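Secretion activator protein, hypothetical (Brucella abortus bv. 1 str. 9-941, PDB 7DNP) is a muramidase of the glycosyl hydrolase 108 family that probably cuts peptidoglycan glycan strands as an autolysin serving the type IV secretion system. Local coordinates at residues Gly19-His23 with Lys50-Lys54; Gly81-Thr86 with Ile130-Cys135. One frame throughout, in Å; residues are numbered along the deposited sequence.

Contact 1. Residues Gly19-His23 with Lys50-Lys54; sequences GYVDH and KAEVK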
loop_
_atom_site.group_PDB
_atom_site.type_symbol
_atom_site.label_atom_id
_atom_site.label_comp_id
_atom_site.label_asym_id
_atom_site.label_seq_id
_atom_site.Cartn_x
_atom_site.Cartn_y
_atom_site.Cartn_z
ATOM N N GLY A 19 16.503 -1.918 -5.864
ATOM C CA GLY A 19 16.799 -0.609 -6.414
ATOM C C GLY A 19 16.018 -0.265 -7.667
ATOM O O GLY A 19 14.784 -0.325 -7.684
ATOM N N TYR A 20 16.737 0.110 -8.721
ATOM C CA TYR A 20 16.118 0.450 -9.994
ATOM C C TYR A 20 15.747 -0.823 -10.740
ATOM O O TYR A 20 16.579 -1.718 -10.920
ATOM C CB TYR A 20 17.068 1.306 -10.831
ATOM C CG TYR A 20 16.498 1.789 -12.150
ATOM C CD1 TYR A 20 15.482 2.733 -12.188
ATOM C CD2 TYR A 20 16.988 1.309 -13.360
ATOM C CE1 TYR A 20 14.961 3.182 -13.393
ATOM C CE2 TYR A 20 16.474 1.751 -14.570
ATOM C CZ TYR A 20 15.462 2.689 -14.581
ATOM O OH TYR A 20 14.944 3.138 -15.784
ATOM N N VAL A 21 14.484 -0.914 -11.148
ATOM C CA VAL A 21 13.975 -2.037 -11.925
ATOM C C VAL A 21 13.233 -1.461 -13.117
ATOM O O VAL A 21 12.288 -0.679 -12.946
ATOM C CB VAL A 21 13.050 -2.946 -11.097
ATOM C CG1 VAL A 21 12.668 -4.184 -11.898
ATOM C CG2 VAL A 21 13.722 -3.343 -9.790
ATOM N N ASP A 22 13.663 -1.827 -14.320
ATOM C CA ASP A 22 13.041 -1.337 -15.546
ATOM C C ASP A 22 12.787 -2.532 -16.455
ATOM O O ASP A 22 13.712 -3.055 -17.084
ATOM C CB ASP A 22 13.905 -0.290 -16.233
ATOM C CG ASP A 22 13.295 0.202 -17.531
ATOM O OD1 ASP A 22 12.050 0.151 -17.670
ATOM O OD2 ASP A 22 14.062 0.642 -18.414
ATOM N N HIS A 23 11.530 -2.963 -16.508
ATOM C CA HIS A 23 11.081 -4.009 -17.419
ATOM C C HIS A 23 10.129 -3.360 -18.411
ATOM O O HIS A 23 8.911 -3.317 -18.176
ATOM C CB HIS A 23 10.400 -5.145 -16.654
ATOM C CG HIS A 23 11.306 -5.851 -15.692
ATOM N ND1 HIS A 23 10.834 -6.564 -14.610
ATOM C CD2 HIS A 23 12.656 -5.958 -15.653
ATOM C CE1 HIS A 23 11.855 -7.078 -13.946
ATOM N NE2 HIS A 23 12.970 -6.726 -14.558
ATOM N N LYS A 50 13.125 9.072 -17.073
ATOM C CA LYS A 50 13.574 7.796 -16.524
ATOM C C LYS A 50 14.860 7.961 -15.723
ATOM O O LYS A 50 15.052 7.297 -14.697
ATOM C CB LYS A 50 13.772 6.778 -17.651
ATOM C CG LYS A 50 12.560 5.888 -17.894
ATOM C CD LYS A 50 12.667 5.135 -19.214
ATOM C CE LYS A 50 12.634 3.631 -18.988
ATOM N NZ LYS A 50 12.366 2.874 -20.245
ATOM N N ALA A 51 15.758 8.839 -16.179
ATOM C CA ALA A 51 16.993 9.077 -15.436
ATOM C C ALA A 51 16.712 9.638 -14.048
ATOM O O ALA A 51 17.442 9.335 -13.096
ATOM C CB ALA A 51 17.903 10.030 -16.216
ATOM N N GLU A 52 15.668 10.457 -13.916
ATOM C CA GLU A 52 15.328 11.011 -12.610
ATOM C C GLU A 52 14.838 9.920 -11.664
ATOM O O GLU A 52 15.168 9.928 -10.474
ATOM C CB GLU A 52 14.278 12.117 -12.767
ATOM C CG GLU A 52 14.870 13.472 -13.161
ATOM C CD GLU A 52 13.823 14.472 -13.629
ATOM O OE1 GLU A 52 13.311 14.327 -14.761
ATOM O OE2 GLU A 52 13.509 15.404 -12.858
ATOM N N VAL A 53 14.052 8.971 -12.178
ATOM C CA VAL A 53 13.650 7.822 -11.371
ATOM C C VAL A 53 14.870 6.996 -10.984
ATOM O O VAL A 53 15.014 6.571 -9.832
ATOM C CB VAL A 53 12.607 6.980 -12.126
ATOM C CG1 VAL A 53 12.305 5.693 -11.369
ATOM C CG2 VAL A 53 11.339 7.790 -12.334
ATOM N N LYS A 54 15.780 6.780 -11.937
ATOM C CA LYS A 54 16.993 6.018 -11.660
ATOM C C LYS A 54 17.864 6.691 -10.601
ATOM O O LYS A 54 18.522 6.002 -9.813
ATOM C CB LYS A 54 17.776 5.816 -12.959
ATOM C CG LYS A 54 18.888 4.794 -12.881
ATOM C CD LYS A 54 19.351 4.386 -14.273
ATOM C CE LYS A 54 20.259 3.166 -14.226
ATOM N NZ LYS A 54 21.676 3.536 -13.939
#
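The carboxylate of Asp22 and the ammonium of Lys50 form the polar bond of this contact, a salt bridge at the protein surface. Lys50 NZ donates to Asp22 OD2 at 3.3 Å, a weak hydrogen bond; the other oxygen, Asp22 OD1, lies 3.8 Å from the same nitrogen. The lysine chain crosses the aspartate at about a right angle, and Lys50 CE passes 4.0 Å from Tyr20 OH. Beside this bridge the phenol ring meets the helix through carbon. The chain of Lys54 runs across one face, with CG 3.9 Å from the centroid of the Tyr20 ring and only 10° off the ring normal, a CH-pi contact, while Val53 CG1 sits at the ring edge, 4.2 Å from Tyr20 CE1. The backbone is served separately: Lys54 N bonds to Lys50 O within the helix, Val53 O accepts from Asn32 ND2, and Gly19 and Val21 pair with Met33 and Thr31. Glu52 is engaged by Arg46, in a salt bridge, and by Ser49 N. The arrangement docks the short helix 50-54 on an outer strand of the small three-stranded antiparallel sheet in the lysozyme-like GH108 domain.

Contact 2. Residues Gly81-Thr86 with Ile130-Cys135; sequences GVDHAT and IINELC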
loop_
_atom_site.group_PDB
_atom_site.type_symbol
_atom_site.label_atom_id
_atom_site.label_comp_id
_atom_site.label_asym_id
_atom_site.label_seq_id
_atom_site.Cartn_x
_atom_site.Cartn_y
_atom_site.Cartn_z
ATOM N N GLY A 81 -1.664 -3.372 12.349
ATOM C CA GLY A 81 -1.963 -4.450 11.411
ATOM C C GLY A 81 -2.862 -4.036 10.270
ATOM O O GLY A 81 -2.538 -4.268 9.106
ATOM N N VAL A 82 -4.012 -3.441 10.593
ATOM C CA VAL A 82 -4.848 -2.838 9.560
ATOM C C VAL A 82 -4.056 -1.787 8.795
ATOM O O VAL A 82 -4.162 -1.681 7.567
ATOM C CB VAL A 82 -6.124 -2.235 10.179
ATOM C CG1 VAL A 82 -6.908 -1.464 9.126
ATOM C CG2 VAL A 82 -6.989 -3.328 10.802
ATOM N N ASP A 83 -3.256 -0.992 9.514
ATOM C CA ASP A 83 -2.437 0.028 8.867
ATOM C C ASP A 83 -1.518 -0.587 7.817
ATOM O O ASP A 83 -1.451 -0.106 6.681
ATOM C CB ASP A 83 -1.634 0.811 9.915
ATOM C CG ASP A 83 -0.937 -0.085 10.938
ATOM O OD1 ASP A 83 -0.888 -1.318 10.752
ATOM O OD2 ASP A 83 -0.420 0.461 11.939
ATOM N N HIS A 84 -0.831 -1.680 8.167
ATOM C CA HIS A 84 0.127 -2.281 7.239
ATOM C C HIS A 84 -0.571 -2.878 6.025
ATOM O O HIS A 84 -0.106 -2.710 4.891
ATOM C CB HIS A 84 0.963 -3.346 7.949
ATOM C CG HIS A 84 1.938 -4.041 7.049
ATOM N ND1 HIS A 84 3.053 -3.416 6.537
ATOM C CD2 HIS A 84 1.958 -5.305 6.561
ATOM C CE1 HIS A 84 3.723 -4.265 5.776
ATOM N NE2 HIS A 84 3.078 -5.417 5.772
ATOM N N ALA A 85 -1.679 -3.589 6.244
ATOM C CA ALA A 85 -2.421 -4.165 5.128
ATOM C C ALA A 85 -2.901 -3.083 4.169
ATOM O O ALA A 85 -2.866 -3.263 2.948
ATOM C CB ALA A 85 -3.611 -4.971 5.648
ATOM N N THR A 86 -3.359 -1.954 4.709
ATOM C CA THR A 86 -3.849 -0.871 3.867
ATOM C C THR A 86 -2.700 -0.160 3.162
ATOM O O THR A 86 -2.823 0.220 1.990
ATOM C CB THR A 86 -4.662 0.102 4.717
ATOM O OG1 THR A 86 -5.704 -0.623 5.384
ATOM C CG2 THR A 86 -5.277 1.194 3.855
ATOM N N ILE A 130 -10.702 -7.401 9.885
ATOM C CA ILE A 130 -10.504 -6.393 8.845
ATOM C C ILE A 130 -9.338 -6.779 7.946
ATOM O O ILE A 130 -9.430 -6.700 6.713
ATOM C CB ILE A 130 -10.287 -5.005 9.477
ATOM C CG1 ILE A 130 -11.542 -4.555 10.225
ATOM C CG2 ILE A 130 -9.893 -3.987 8.408
ATOM C CD1 ILE A 130 -11.454 -3.140 10.757
ATOM N N ILE A 131 -8.228 -7.217 8.548
ATOM C CA ILE A 131 -7.040 -7.573 7.775
ATOM C C ILE A 131 -7.352 -8.699 6.799
ATOM O O ILE A 131 -6.997 -8.634 5.616
ATOM C CB ILE A 131 -5.880 -7.954 8.712
ATOM C CG1 ILE A 131 -5.387 -6.727 9.485
ATOM C CG2 ILE A 131 -4.745 -8.593 7.913
ATOM C CD1 ILE A 131 -4.519 -7.072 10.681
ATOM N N ASN A 132 -8.020 -9.753 7.283
ATOM C CA ASN A 132 -8.310 -10.896 6.420
ATOM C C ASN A 132 -9.287 -10.518 5.318
ATOM O O ASN A 132 -9.103 -10.912 4.158
ATOM C CB ASN A 132 -8.855 -12.065 7.242
ATOM C CG ASN A 132 -7.760 -12.829 7.958
ATOM O OD1 ASN A 132 -6.767 -13.222 7.351
ATOM N ND2 ASN A 132 -7.927 -13.029 9.260
ATOM N N GLU A 133 -10.327 -9.751 5.654
ATOM C CA GLU A 133 -11.329 -9.407 4.651
ATOM C C GLU A 133 -10.785 -8.424 3.621
ATOM O O GLU A 133 -11.166 -8.491 2.448
ATOM C CB GLU A 133 -12.577 -8.842 5.325
ATOM C CG GLU A 133 -13.448 -9.927 5.933
ATOM C CD GLU A 133 -14.640 -9.378 6.672
ATOM O OE1 GLU A 133 -15.132 -8.296 6.289
ATOM O OE2 GLU A 133 -15.090 -10.036 7.633
ATOM N N LEU A 134 -9.895 -7.515 4.035
ATOM C CA LEU A 134 -9.295 -6.588 3.079
ATOM C C LEU A 134 -8.351 -7.312 2.127
ATOM O O LEU A 134 -8.348 -7.040 0.921
ATOM C CB LEU A 134 -8.558 -5.469 3.816
ATOM C CG LEU A 134 -7.824 -4.444 2.941
ATOM C CD1 LEU A 134 -8.799 -3.643 2.079
ATOM C CD2 LEU A 134 -6.972 -3.516 3.797
ATOM N N CYS A 135 -7.544 -8.242 2.644
ATOM C CA CYS A 135 -6.644 -8.984 1.768
ATOM C C CYS A 135 -7.419 -9.888 0.810
ATOM O O CYS A 135 -7.020 -10.054 -0.350
ATOM C CB CYS A 135 -5.642 -9.779 2.606
ATOM S SG CYS A 135 -4.438 -8.719 3.484
#
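Ile130 meets Val82 where the short helical segments 82-86 and 130-135 run nearly parallel (12°), their axes 9.5 Å apart at closest approach. Its CG2 methyl lies 3.8 Å from Val82 CG2, and the two branched side chains cross obliquely. Ile130 also touches Leu102 and Val106 of helix 95-106.

Ile131 follows, and it reaches past side chains to backbone. With CG1 turned beside its own backbone N (chi1 -68°) and the chain then extended, the terminal methyl comes over the start of the other helix. Gly81, the N-cap residue there, has no side chain, which lets Ile131 CD1 come down on its backbone, 3.5 Å from Gly81 C. The CG1 carbon of Ile131 also packs against Val82 CG2, while its CG2 branch touches Ala85 CB. Helix 148-170 adds Ala166, Leu167 and Ser170 around the same isoleucine.

One turn on from Ile130, Leu134 directs CD2 between Ala85 and Thr86. Leu134 CD2 lies 4.1 Å from Ala85 CB and 3.5 Å from Thr86 OG1, and the leucine side chain crosses that of Thr86 at about a right angle. The threonine hydroxyl is satisfied within its own helix, Thr86 OG1 donating to Val82 O at 2.9 Å; Thr86 N reaches the same oxygen from the opposite face of the carbonyl plane.

Cys135 closes the row, its SG 4.4 Å from Ala85 CB, so the small alanine is touched by Ile131, Leu134 and Cys135 alike. The chemistry is therefore almost wholly apolar: methyl groups fit against one another and against the backbone at the helix start, and the buried threonine hydroxyl is bound to its own backbone. With every touching residue buried, this is consistent with cohesion between the two segments coming from close packing and burial.

How the contacts relate
Contacts 1 and 2 lie on opposite sides of the chain's centre, with centres 30 Å apart and nearest atoms about 17 Å apart, so neither touches the other. Along the chain they follow in series. Contact 1 is peripheral and joins elements within the glycosyl hydrolase 108 part, whereas contact 2 is buried and packs a helix of that part against one of the predicted peptidoglycan domain. The bound muropeptide lies nearer contact 1: the side chain of Val53 is about 9 Å from it, that of Thr86 about 13 Å. At these distances neither side chain touches the ligand; contact 1 sits in the sheet region and contact 2 in the helical core.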